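Local coordinates for Rho guanine nucleotide exchange factor TIAM2 (Mus musculus, PDB 3A8P), which activates the small GTPase Rac1 by stimulating GDP-GTP exchange, here represented by its PHCCEx domain, a protein- and membrane-binding module, at residues G15-K20 with E113-A118; K40-T45 with L51-T56; F73-I78 with A128-K133; F92-S95 with V101-F104. All coordinates share one frame; numbering follows the deposited sequence.

Following the chain from the N terminus, residues 15-20 on the first strand of the PH domain open the loop that contact 1 closes at helix 109-130, spanning most of the domain. Nested inside it are two beta hairpins, contact 2 (strands 40-47 and 50-54) and contact 4 (strands 91-95 and 101-105), which follow each other in series and both reach the strand of contact 1 in the same sheet. Contact 3 starts between the two hairpins, at loop 73-78, and closes at the end of the same helix, so contacts 1 and 3 cross while contact 4 is nested in both. Contact 1 ties the sheet to the middle of helix 109-130, contact 3 the loop after strand 70-73 to its end.

Contact 1 of 4, residues G15-K20 with E113-A118; sequences GWLFFK and ENWVTA
Leu17 of strand 11-26 lays the end of its side chain on one face of the Trp115 indole, which reaches it from helix 109-130. This is the classic closure of a PH domain, whose C-terminal helix caps one end of the curled sheet and carries a tryptophan that is a hallmark of the family. The two branches of Leu17 share the indole between them. CD1 lies over one face, 3.7 Å from the centroid of the six-membered ring of Trp115 and 20° off its normal, a good CH-pi contact; CD2 comes to the pyrrole side, 3.3 Å from Trp115 NE1. With its CG anti to the carbonyl carbon (chi1 -67°), Leu17 presents this fork to the ring, and a branched apolar residue suits a broad flat partner. Gly15 passes the ring edge, its N 3.7 Å from Trp115 CZ2; a side chain here would project toward the indole, which glycine's bare backbone avoids. The Trp115 ring also packs on Val44 of the adjoining strand and has a cation-pi partner in Lys13. A leucine in its place would probably open a gap over Leu17 and leave the water that links helix and strand without the N-H that donates to it. That water lies in the plane of the indole at its edge and satisfies a polar group from each segment: it accepts from Trp115 NE1 at 2.9 Å and donates to Trp16 O at 2.7 Å.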
loop_
_atom_site.group_PDB
_atom_site.type_symbol
_atom_site.label_atom_id
_atom_site.label_comp_id
_atom_site.label_asym_id
_atom_site.label_seq_id
_atom_site.Cartn_x
_atom_site.Cartn_y
_atom_site.Cartn_z
ATOM N N GLY A 15 -3.239 -0.476 21.946
ATOM C CA GLY A 15 -2.549 -1.648 22.451
ATOM C C GLY A 15 -1.057 -1.589 22.224
ATOM O O GLY A 15 -0.579 -0.780 21.427
ATOM N N TRP A 16 -0.316 -2.443 22.927
ATOM C CA TRP A 16 1.137 -2.482 22.794
ATOM C C TRP A 16 1.546 -3.034 21.440
ATOM O O TRP A 16 0.972 -4.008 20.953
ATOM C CB TRP A 16 1.769 -3.369 23.869
ATOM C CG TRP A 16 1.758 -2.810 25.260
ATOM C CD1 TRP A 16 0.988 -3.228 26.307
ATOM C CD2 TRP A 16 2.590 -1.764 25.765
ATOM N NE1 TRP A 16 1.295 -2.509 27.438
ATOM C CE2 TRP A 16 2.275 -1.603 27.134
ATOM C CE3 TRP A 16 3.576 -0.945 25.195
ATOM C CZ2 TRP A 16 2.911 -0.657 27.943
ATOM C CZ3 TRP A 16 4.210 -0.003 26.004
ATOM C CH2 TRP A 16 3.873 0.129 27.362
ATOM N N LEU A 17 2.559 -2.420 20.848
ATOM C CA LEU A 17 3.069 -2.866 19.561
ATOM C C LEU A 17 4.551 -2.587 19.419
ATOM O O LEU A 17 5.038 -1.534 19.835
ATOM C CB LEU A 17 2.357 -2.157 18.409
ATOM C CG LEU A 17 0.883 -2.413 18.126
ATOM C CD1 LEU A 17 0.459 -1.516 16.977
ATOM C CD2 LEU A 17 0.652 -3.888 17.773
ATOM N N PHE A 18 5.272 -3.540 18.847
ATOM C CA PHE A 18 6.681 -3.329 18.580
ATOM C C PHE A 18 6.634 -2.693 17.204
ATOM O O PHE A 18 5.828 -3.088 16.349
ATOM C CB PHE A 18 7.449 -4.652 18.588
ATOM C CG PHE A 18 7.940 -5.039 19.958
ATOM C CD1 PHE A 18 9.165 -4.568 20.429
ATOM C CD2 PHE A 18 7.145 -5.808 20.808
ATOM C CE1 PHE A 18 9.595 -4.855 21.735
ATOM C CE2 PHE A 18 7.560 -6.100 22.113
ATOM C CZ PHE A 18 8.788 -5.622 22.578
ATOM N N PHE A 19 7.480 -1.692 17.005
ATOM C CA PHE A 19 7.510 -0.922 15.769
ATOM C C PHE A 19 8.905 -0.817 15.165
ATOM O O PHE A 19 9.903 -0.717 15.879
ATOM C CB PHE A 19 6.961 0.474 16.072
ATOM C CG PHE A 19 7.156 1.465 14.972
ATOM C CD1 PHE A 19 6.418 1.378 13.794
ATOM C CD2 PHE A 19 8.062 2.509 15.121
ATOM C CE1 PHE A 19 6.575 2.318 12.784
ATOM C CE2 PHE A 19 8.230 3.461 14.109
ATOM C CZ PHE A 19 7.483 3.365 12.940
ATOM N N LYS A 20 8.964 -0.826 13.839
ATOM C CA LYS A 20 10.227 -0.729 13.138
ATOM C C LYS A 20 10.032 -0.189 11.730
ATOM O O LYS A 20 9.340 -0.797 10.912
ATOM C CB LYS A 20 10.886 -2.109 13.077
ATOM C CG LYS A 20 12.225 -2.160 12.365
ATOM C CD LYS A 20 12.794 -3.566 12.441
ATOM C CE LYS A 20 14.166 -3.660 11.809
ATOM N NZ LYS A 20 14.787 -4.992 12.071
ATOM N N GLU A 113 -4.973 -9.427 13.532
ATOM C CA GLU A 113 -6.166 -9.303 12.703
ATOM C C GLU A 113 -7.010 -8.118 13.135
ATOM O O GLU A 113 -7.592 -7.429 12.298
ATOM C CB GLU A 113 -7.006 -10.581 12.767
ATOM C CG GLU A 113 -6.392 -11.751 12.029
ATOM C CD GLU A 113 -7.088 -13.058 12.344
ATOM O OE1 GLU A 113 -8.324 -13.040 12.529
ATOM O OE2 GLU A 113 -6.403 -14.099 12.399
ATOM N N ASN A 114 -7.084 -7.880 14.439
ATOM C CA ASN A 114 -7.866 -6.761 14.936
ATOM C C ASN A 114 -7.265 -5.426 14.483
ATOM O O ASN A 114 -8.005 -4.494 14.154
ATOM C CB ASN A 114 -7.971 -6.807 16.467
ATOM C CG ASN A 114 -8.861 -7.938 16.957
ATOM O OD1 ASN A 114 -9.721 -8.419 16.226
ATOM N ND2 ASN A 114 -8.668 -8.355 18.204
ATOM N N TRP A 115 -5.933 -5.341 14.466
ATOM C CA TRP A 115 -5.233 -4.125 14.043
ATOM C C TRP A 115 -5.430 -3.869 12.555
ATOM O O TRP A 115 -5.712 -2.742 12.133
ATOM C CB TRP A 115 -3.733 -4.236 14.329
ATOM C CG TRP A 115 -3.349 -3.779 15.708
ATOM C CD1 TRP A 115 -2.949 -4.558 16.752
ATOM C CD2 TRP A 115 -3.343 -2.425 16.188
ATOM N NE1 TRP A 115 -2.693 -3.775 17.857
ATOM C CE2 TRP A 115 -2.926 -2.463 17.539
ATOM C CE3 TRP A 115 -3.651 -1.185 15.606
ATOM C CZ2 TRP A 115 -2.805 -1.306 18.323
ATOM C CZ3 TRP A 115 -3.532 -0.029 16.385
ATOM C CH2 TRP A 115 -3.111 -0.102 17.731
ATOM N N VAL A 116 -5.268 -4.921 11.761
ATOM C CA VAL A 116 -5.439 -4.809 10.322
ATOM C C VAL A 116 -6.859 -4.348 10.015
ATOM O O VAL A 116 -7.061 -3.439 9.215
ATOM C CB VAL A 116 -5.169 -6.166 9.614
ATOM C CG1 VAL A 116 -5.649 -6.114 8.159
ATOM C CG2 VAL A 116 -3.690 -6.470 9.652
ATOM N N THR A 117 -7.838 -4.977 10.660
ATOM C CA THR A 117 -9.236 -4.627 10.447
ATOM C C THR A 117 -9.492 -3.171 10.839
ATOM O O THR A 117 -10.150 -2.421 10.111
ATOM C CB THR A 117 -10.166 -5.549 11.279
ATOM O OG1 THR A 117 -10.023 -6.903 10.830
ATOM C CG2 THR A 117 -11.636 -5.115 11.140
ATOM N N ALA A 118 -8.960 -2.781 11.995
ATOM C CA ALA A 118 -9.121 -1.424 12.508
ATOM C C ALA A 118 -8.543 -0.366 11.558
ATOM O O ALA A 118 -9.221 0.597 11.205
ATOM C CB ALA A 118 -8.461 -1.308 13.908
HETATM O O HOH W 1 -1.624 -4.589 20.374
#

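Contact 2 of 4, residues K40-T45 with L51-T56; sequences KQYWVT and LLFYET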
loop_
_atom_site.group_PDB
_atom_site.type_symbol
_atom_site.label_atom_id
_atom_site.label_comp_id
_atom_site.label_asym_id
_atom_site.label_seq_id
_atom_site.Cartn_x
_atom_site.Cartn_y
_atom_site.Cartn_z
ATOM N N LYS A 40 11.261 -1.126 18.536
ATOM C CA LYS A 40 10.988 -0.399 19.770
ATOM C C LYS A 40 9.520 -0.640 20.085
ATOM O O LYS A 40 8.694 -0.709 19.177
ATOM C CB LYS A 40 11.241 1.100 19.589
ATOM C CG LYS A 40 12.678 1.448 19.246
ATOM C CD LYS A 40 12.831 2.935 18.971
ATOM C CE LYS A 40 14.251 3.278 18.532
ATOM N NZ LYS A 40 14.367 4.720 18.183
ATOM N N GLN A 41 9.193 -0.766 21.364
ATOM C CA GLN A 41 7.814 -1.011 21.776
ATOM C C GLN A 41 7.115 0.289 22.146
ATOM O O GLN A 41 7.717 1.172 22.735
ATOM C CB GLN A 41 7.791 -1.969 22.969
ATOM C CG GLN A 41 6.405 -2.371 23.427
ATOM C CD GLN A 41 6.454 -3.239 24.666
ATOM O OE1 GLN A 41 7.155 -2.918 25.623
ATOM N NE2 GLN A 41 5.706 -4.337 24.661
ATOM N N TYR A 42 5.838 0.400 21.797
ATOM C CA TYR A 42 5.071 1.597 22.102
ATOM C C TYR A 42 3.636 1.223 22.410
ATOM O O TYR A 42 3.134 0.217 21.919
ATOM C CB TYR A 42 5.009 2.542 20.894
ATOM C CG TYR A 42 6.306 3.164 20.436
ATOM C CD1 TYR A 42 6.843 4.265 21.100
ATOM C CD2 TYR A 42 6.974 2.681 19.313
ATOM C CE1 TYR A 42 8.007 4.871 20.657
ATOM C CE2 TYR A 42 8.144 3.278 18.860
ATOM C CZ TYR A 42 8.652 4.376 19.535
ATOM O OH TYR A 42 9.787 5.001 19.076
ATOM N N TRP A 43 2.976 2.039 23.220
ATOM C CA TRP A 43 1.567 1.839 23.478
ATOM C C TRP A 43 1.003 2.664 22.320
ATOM O O TRP A 43 1.253 3.870 22.230
ATOM C CB TRP A 43 1.148 2.449 24.814
ATOM C CG TRP A 43 -0.334 2.424 24.997
ATOM C CD1 TRP A 43 -1.197 3.471 24.845
ATOM C CD2 TRP A 43 -1.140 1.279 25.295
ATOM N NE1 TRP A 43 -2.491 3.050 25.024
ATOM C CE2 TRP A 43 -2.487 1.708 25.303
ATOM C CE3 TRP A 43 -0.855 -0.068 25.556
ATOM C CZ2 TRP A 43 -3.556 0.832 25.562
ATOM C CZ3 TRP A 43 -1.922 -0.943 25.816
ATOM C CH2 TRP A 43 -3.256 -0.482 25.815
ATOM N N VAL A 44 0.260 2.018 21.428
ATOM C CA VAL A 44 -0.268 2.704 20.254
ATOM C C VAL A 44 -1.783 2.872 20.246
ATOM O O VAL A 44 -2.510 1.998 20.695
ATOM C CB VAL A 44 0.175 1.945 18.969
ATOM C CG1 VAL A 44 -0.449 2.573 17.724
ATOM C CG2 VAL A 44 1.688 1.963 18.864
ATOM N N THR A 45 -2.255 4.009 19.743
ATOM C CA THR A 45 -3.694 4.249 19.651
ATOM C C THR A 45 -4.064 4.687 18.230
ATOM O O THR A 45 -3.271 5.330 17.542
ATOM C CB THR A 45 -4.164 5.346 20.639
ATOM O OG1 THR A 45 -3.676 6.624 20.207
ATOM C CG2 THR A 45 -3.648 5.059 22.042
ATOM N N LEU A 51 -2.161 7.116 13.811
ATOM C CA LEU A 51 -1.631 6.194 14.801
ATOM C C LEU A 51 -0.722 7.022 15.695
ATOM O O LEU A 51 0.264 7.585 15.224
ATOM C CB LEU A 51 -0.821 5.069 14.134
ATOM C CG LEU A 51 -1.611 3.996 13.375
ATOM C CD1 LEU A 51 -0.674 3.162 12.488
ATOM C CD2 LEU A 51 -2.341 3.109 14.390
ATOM N N LEU A 52 -1.073 7.115 16.974
ATOM C CA LEU A 52 -0.286 7.869 17.947
ATOM C C LEU A 52 0.542 6.902 18.777
ATOM O O LEU A 52 0.024 5.915 19.295
ATOM C CB LEU A 52 -1.209 8.670 18.861
ATOM C CG LEU A 52 -2.138 9.634 18.123
ATOM C CD1 LEU A 52 -3.127 10.244 19.102
ATOM C CD2 LEU A 52 -1.303 10.716 17.437
ATOM N N PHE A 53 1.830 7.192 18.899
ATOM C CA PHE A 53 2.739 6.338 19.649
ATOM C C PHE A 53 3.105 6.957 20.993
ATOM O O PHE A 53 3.598 8.076 21.049
ATOM C CB PHE A 53 4.016 6.099 18.840
ATOM C CG PHE A 53 3.802 5.320 17.573
ATOM C CD1 PHE A 53 4.450 4.105 17.373
ATOM C CD2 PHE A 53 2.957 5.798 16.578
ATOM C CE1 PHE A 53 4.262 3.375 16.199
ATOM C CE2 PHE A 53 2.760 5.072 15.394
ATOM C CZ PHE A 53 3.416 3.859 15.208
ATOM N N TYR A 54 2.858 6.222 22.072
ATOM C CA TYR A 54 3.172 6.687 23.419
ATOM C C TYR A 54 4.214 5.740 23.993
ATOM O O TYR A 54 4.121 4.526 23.799
ATOM C CB TYR A 54 1.925 6.643 24.304
ATOM C CG TYR A 54 0.820 7.562 23.861
ATOM C CD1 TYR A 54 0.716 8.863 24.370
ATOM C CD2 TYR A 54 -0.129 7.138 22.937
ATOM C CE1 TYR A 54 -0.315 9.710 23.968
ATOM C CE2 TYR A 54 -1.156 7.972 22.529
ATOM C CZ TYR A 54 -1.247 9.255 23.048
ATOM O OH TYR A 54 -2.284 10.063 22.659
ATOM N N GLU A 55 5.201 6.277 24.699
ATOM C CA GLU A 55 6.220 5.417 25.277
ATOM C C GLU A 55 5.765 4.692 26.541
ATOM O O GLU A 55 6.457 3.800 27.029
ATOM C CB GLU A 55 7.501 6.215 25.532
ATOM C CG GLU A 55 8.481 6.110 24.362
ATOM C CD GLU A 55 9.549 7.183 24.367
ATOM O OE1 GLU A 55 10.452 7.115 23.503
ATOM O OE2 GLU A 55 9.481 8.094 25.224
ATOM N N THR A 56 4.599 5.056 27.064
ATOM C CA THR A 56 4.086 4.397 28.259
ATOM C C THR A 56 2.585 4.159 28.155
ATOM O O THR A 56 1.875 4.895 27.471
ATOM C CB THR A 56 4.366 5.224 29.539
ATOM O OG1 THR A 56 3.593 6.430 29.510
ATOM C CG2 THR A 56 5.845 5.582 29.631
#
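Trp43 with Tyr54 and Thr45 with Leu52 are the hydrogen-bonded pairs of two antiparallel strands, each joined by two backbone bonds, among them Trp43 N to Tyr54 O at 2.8 Å, and the strand segments are twisted to 135° between their directions. Val44 and Phe53, the non-hydrogen-bonded pair between them, lie on the same face as Tyr42. Here Phe53 turns its edge to the face of Tyr42 in an offset edge-to-face pair, planes at 83°, with Phe53 CD1 3.5 Å from Tyr42 CD2. Tyr42 holds CG beside the backbone N, anti to its carbonyl carbon (chi1 -66°), which brings the ring against Phe53. Val44 CG2 lies over the Phe53 ring, 4.1 Å from its centroid, the branched valine offering a methyl to the phenyl face. Glu55 runs alongside Tyr42, its CG 3.9 Å from Tyr42 CE1, the aliphatic stem suiting a ring at the margin. A serine at Tyr42 would probably leave the Phe53 edge without its aromatic partner and the Glu55 stem without a wall to lie against. On the opposite face, Thr45 OG1 sits at the edge of the Tyr54 ring, 3.7 Å from Tyr54 CE2, and also touches Leu52 CB. The hairpin belongs to the PH-domain sheet: strand 11-26 flanks it beside strand 40-47, strand 70-73 beside strand 50-54, and Val44 and Leu51 both pack on Trp115 of helix 109-130.

Contact 3 of 4, residues F73-I78 with A128-K133; sequences FAEDSI and AKKHGK
Glu75 reaches from a loop to meet Lys130 near the end of helix 109-130, the two side chains stretching toward each other across the gap between loop and helix. They form a salt bridge between Glu75 OE2 and Lys130 NZ at 3.5 Å, a long and weak bond. The bend of the lysine at chi3 (67°) turns CE and NZ so that the amine stays within this distance of the carboxylate. Long flexible side chains suit this surface position, where the backbones stay well apart: the nearest CA atoms, of Glu75 and Lys130, are 10.8 Å distant. Behind Glu75 stands a type II beta turn from Ala74 to Ser77, part of the PH-domain loop between strands 70-73 and 78-81. Ser77 OG clips the turn with a 2.7 Å bond to Ala74 O, and Asp76 takes the turn's positive phi. On the lysine side the helix ends in a Schellman motif, Lys133 N bonding Ala128 O at 3.0 Å and Gly132 N bonding Lys129 O at 3.1 Å, with Gly132 supplying the positive phi that most other residues resist. Farther out, Asp76 makes a salt bridge to Arg197 of helix 171-206, in the predicted coiled coil, and Ser77 O accepts from Tyr201 OH.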
loop_
_atom_site.group_PDB
_atom_site.type_symbol
_atom_site.label_atom_id
_atom_site.label_comp_id
_atom_site.label_asym_id
_atom_site.label_seq_id
_atom_site.Cartn_x
_atom_site.Cartn_y
_atom_site.Cartn_z
ATOM N N PHE A 73 0.316 9.098 10.078
ATOM C CA PHE A 73 -0.926 9.417 9.373
ATOM C C PHE A 73 -1.117 8.353 8.307
ATOM O O PHE A 73 -0.461 8.363 7.269
ATOM C CB PHE A 73 -0.821 10.827 8.778
ATOM C CG PHE A 73 -0.584 11.886 9.823
ATOM C CD1 PHE A 73 -1.629 12.328 10.630
ATOM C CD2 PHE A 73 0.701 12.350 10.086
ATOM C CE1 PHE A 73 -1.400 13.206 11.684
ATOM C CE2 PHE A 73 0.938 13.229 11.141
ATOM C CZ PHE A 73 -0.116 13.654 11.940
ATOM N N ALA A 74 -2.031 7.433 8.586
ATOM C CA ALA A 74 -2.286 6.295 7.717
ATOM C C ALA A 74 -3.334 6.422 6.617
ATOM O O ALA A 74 -3.754 5.405 6.063
ATOM C CB ALA A 74 -2.606 5.084 8.579
ATOM N N GLU A 75 -3.763 7.639 6.295
ATOM C CA GLU A 75 -4.758 7.800 5.236
ATOM C C GLU A 75 -4.329 7.021 3.993
ATOM O O GLU A 75 -3.158 7.027 3.626
ATOM C CB GLU A 75 -4.941 9.281 4.876
ATOM C CG GLU A 75 -5.701 9.502 3.573
ATOM C CD GLU A 75 -6.251 10.919 3.426
ATOM O OE1 GLU A 75 -5.574 11.878 3.868
ATOM O OE2 GLU A 75 -7.355 11.068 2.850
ATOM N N ASP A 76 -5.284 6.340 3.370
ATOM C CA ASP A 76 -5.042 5.555 2.161
ATOM C C ASP A 76 -3.924 4.517 2.255
ATOM O O ASP A 76 -3.230 4.262 1.271
ATOM C CB ASP A 76 -4.767 6.486 0.969
ATOM C CG ASP A 76 -5.966 7.351 0.617
ATOM O OD1 ASP A 76 -7.082 6.800 0.501
ATOM O OD2 ASP A 76 -5.798 8.576 0.455
ATOM N N SER A 77 -3.762 3.906 3.423
ATOM C CA SER A 77 -2.721 2.898 3.601
ATOM C C SER A 77 -3.208 1.495 3.249
ATOM O O SER A 77 -4.390 1.271 3.018
ATOM C CB SER A 77 -2.225 2.884 5.055
ATOM O OG SER A 77 -1.553 4.088 5.388
ATOM N N ILE A 78 -2.262 0.565 3.202
ATOM C CA ILE A 78 -2.536 -0.841 2.956
ATOM C C ILE A 78 -1.808 -1.565 4.090
ATOM O O ILE A 78 -0.713 -1.169 4.481
ATOM C CB ILE A 78 -1.972 -1.323 1.591
ATOM C CG1 ILE A 78 -2.736 -0.655 0.442
ATOM C CG2 ILE A 78 -2.098 -2.844 1.494
ATOM C CD1 ILE A 78 -2.189 -0.973 -0.948
ATOM N N ALA A 128 -14.423 7.228 2.202
ATOM C CA ALA A 128 -15.828 7.507 1.919
ATOM C C ALA A 128 -16.175 8.951 2.272
ATOM O O ALA A 128 -16.946 9.608 1.571
ATOM C CB ALA A 128 -16.721 6.552 2.702
ATOM N N LYS A 129 -15.597 9.438 3.365
ATOM C CA LYS A 129 -15.845 10.797 3.819
ATOM C C LYS A 129 -15.347 11.808 2.781
ATOM O O LYS A 129 -15.999 12.826 2.530
ATOM C CB LYS A 129 -15.152 11.024 5.164
ATOM C CG LYS A 129 -15.666 12.214 5.943
ATOM C CD LYS A 129 -15.078 12.253 7.350
ATOM C CE LYS A 129 -13.595 12.598 7.333
ATOM N NZ LYS A 129 -13.342 13.972 6.788
ATOM N N LYS A 130 -14.200 11.520 2.171
ATOM C CA LYS A 130 -13.643 12.408 1.157
ATOM C C LYS A 130 -14.499 12.429 -0.103
ATOM O O LYS A 130 -14.555 13.441 -0.802
ATOM C CB LYS A 130 -12.211 11.997 0.799
ATOM C CG LYS A 130 -11.210 12.206 1.925
ATOM C CD LYS A 130 -9.777 12.008 1.449
ATOM C CE LYS A 130 -9.370 13.089 0.452
ATOM N NZ LYS A 130 -7.943 12.965 0.021
ATOM N N HIS A 131 -15.161 11.316 -0.402
ATOM C CA HIS A 131 -16.009 11.255 -1.586
ATOM C C HIS A 131 -17.435 11.678 -1.260
ATOM O O HIS A 131 -18.331 11.556 -2.095
ATOM C CB HIS A 131 -16.015 9.844 -2.176
ATOM C CG HIS A 131 -14.726 9.462 -2.836
ATOM N ND1 HIS A 131 -13.523 9.436 -2.163
ATOM C CD2 HIS A 131 -14.454 9.090 -4.109
ATOM C CE1 HIS A 131 -12.565 9.066 -2.994
ATOM N NE2 HIS A 131 -13.103 8.850 -4.181
ATOM N N GLY A 132 -17.632 12.170 -0.041
ATOM C CA GLY A 132 -18.949 12.615 0.382
ATOM C C GLY A 132 -20.027 11.549 0.323
ATOM O O GLY A 132 -21.155 11.829 -0.084
ATOM N N LYS A 133 -19.684 10.330 0.728
ATOM C CA LYS A 133 -20.633 9.223 0.730
ATOM C C LYS A 133 -20.727 8.635 2.135
ATOM O O LYS A 133 -19.765 8.687 2.902
ATOM C CB LYS A 133 -20.173 8.123 -0.231
ATOM C CG LYS A 133 -19.800 8.604 -1.619
ATOM C CD LYS A 133 -21.012 9.028 -2.425
ATOM C CE LYS A 133 -20.599 9.455 -3.829
ATOM N NZ LYS A 133 -21.773 9.732 -4.693
#

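Contact 4 of 4, residues F92-S95 with V101-F104; sequences FCLS and VYLF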
loop_
_atom_site.group_PDB
_atom_site.type_symbol
_atom_site.label_atom_id
_atom_site.label_comp_id
_atom_site.label_asym_id
_atom_site.label_seq_id
_atom_site.Cartn_x
_atom_site.Cartn_y
_atom_site.Cartn_z
ATOM N N PHE A 92 3.063 -7.477 11.115
ATOM C CA PHE A 92 2.257 -6.978 10.011
ATOM C C PHE A 92 2.959 -5.754 9.452
ATOM O O PHE A 92 3.797 -5.141 10.126
ATOM C CB PHE A 92 0.790 -6.671 10.377
ATOM C CG PHE A 92 0.594 -5.684 11.492
ATOM C CD1 PHE A 92 0.528 -6.114 12.816
ATOM C CD2 PHE A 92 0.333 -4.340 11.209
ATOM C CE1 PHE A 92 0.191 -5.225 13.843
ATOM C CE2 PHE A 92 -0.004 -3.442 12.224
ATOM C CZ PHE A 92 -0.079 -3.886 13.546
ATOM N N CYS A 93 2.616 -5.403 8.221
ATOM C CA CYS A 93 3.280 -4.311 7.539
ATOM C C CYS A 93 2.346 -3.244 6.999
ATOM O O CYS A 93 1.399 -3.542 6.278
ATOM C CB CYS A 93 4.109 -4.899 6.389
ATOM S SG CYS A 93 5.165 -3.726 5.523
ATOM N N LEU A 94 2.620 -1.994 7.352
ATOM C CA LEU A 94 1.813 -0.888 6.855
ATOM C C LEU A 94 2.610 -0.043 5.874
ATOM O O LEU A 94 3.732 0.374 6.164
ATOM C CB LEU A 94 1.329 0.011 7.996
ATOM C CG LEU A 94 0.400 1.150 7.536
ATOM C CD1 LEU A 94 -0.593 1.482 8.638
ATOM C CD2 LEU A 94 1.220 2.381 7.142
ATOM N N SER A 95 2.030 0.181 4.702
ATOM C CA SER A 95 2.652 1.025 3.695
ATOM C C SER A 95 1.665 2.175 3.519
ATOM O O SER A 95 0.483 1.948 3.232
ATOM C CB SER A 95 2.873 0.262 2.373
ATOM O OG SER A 95 1.715 -0.408 1.922
ATOM N N VAL A 101 7.161 2.501 4.385
ATOM C CA VAL A 101 6.751 1.159 4.778
ATOM C C VAL A 101 7.189 0.943 6.228
ATOM O O VAL A 101 8.303 1.310 6.611
ATOM C CB VAL A 101 7.389 0.084 3.867
ATOM C CG1 VAL A 101 6.896 -1.300 4.261
ATOM C CG2 VAL A 101 7.033 0.373 2.402
ATOM N N TYR A 102 6.298 0.360 7.026
ATOM C CA TYR A 102 6.565 0.122 8.442
ATOM C C TYR A 102 6.223 -1.297 8.869
ATOM O O TYR A 102 5.327 -1.928 8.312
ATOM C CB TYR A 102 5.728 1.080 9.294
ATOM C CG TYR A 102 5.909 2.539 8.953
ATOM C CD1 TYR A 102 6.942 3.286 9.516
ATOM C CD2 TYR A 102 5.055 3.166 8.051
ATOM C CE1 TYR A 102 7.118 4.629 9.191
ATOM C CE2 TYR A 102 5.225 4.500 7.716
ATOM C CZ TYR A 102 6.256 5.228 8.288
ATOM O OH TYR A 102 6.424 6.551 7.943
ATOM N N LEU A 103 6.942 -1.784 9.873
ATOM C CA LEU A 103 6.697 -3.103 10.419
ATOM C C LEU A 103 6.155 -2.937 11.830
ATOM O O LEU A 103 6.534 -2.007 12.543
ATOM C CB LEU A 103 7.984 -3.925 10.457
ATOM C CG LEU A 103 8.509 -4.409 9.103
ATOM C CD1 LEU A 103 9.759 -5.248 9.331
ATOM C CD2 LEU A 103 7.443 -5.218 8.378
ATOM N N PHE A 104 5.253 -3.831 12.208
ATOM C CA PHE A 104 4.641 -3.848 13.529
ATOM C C PHE A 104 4.555 -5.301 13.986
ATOM O O PHE A 104 4.460 -6.212 13.164
ATOM C CB PHE A 104 3.207 -3.299 13.486
ATOM C CG PHE A 104 3.112 -1.823 13.247
ATOM C CD1 PHE A 104 3.249 -0.925 14.301
ATOM C CD2 PHE A 104 2.856 -1.326 11.972
ATOM C CE1 PHE A 104 3.130 0.447 14.092
ATOM C CE2 PHE A 104 2.736 0.044 11.750
ATOM C CZ PHE A 104 2.872 0.932 12.811
#
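Phe92 and Phe104 lie with their rings nearly parallel, planes at 20°, yet slid so far that they scarcely overlap. What covers a face of Phe92 is instead Phe104 CB, 3.4 Å from the ring centroid, a close CH-pi contact. Phe92 holds its CG between the backbone N and the carbonyl carbon (chi1 57°), which swings the ring across to the partner strand. The Phe104 ring meets Leu94 at its edge, CE2 to Leu94 CB at 4.0 Å, and the Tyr102 ring has Leu94 O near its plane, 3.6 Å from Tyr102 CD2. Leu94 and Tyr102 run side by side, so apolar surface continues along this face, which packs on Leu72. On the other face Cys93 CB touches Leu103 CD2 at 3.9 Å, and small Ser95 sits beside Val101; Ser95 OG is hydrogen-bonded to His240 ND1. Helix 236-245 covers Cys93, Ser95 and Val101 here, where compact side chains suit its approach, while strand 11-26 runs beside strand 101-105 and Leu103 packs on Leu22. Phe92 pairs with Phe104 and Leu94 with Tyr102 through four backbone hydrogen bonds, the shortest Tyr102 N to Leu94 O at 2.7 Å. This is an antiparallel beta hairpin, the last before the C-terminal helix of a PH domain, covered on one face by a helix of the CC-Ex region.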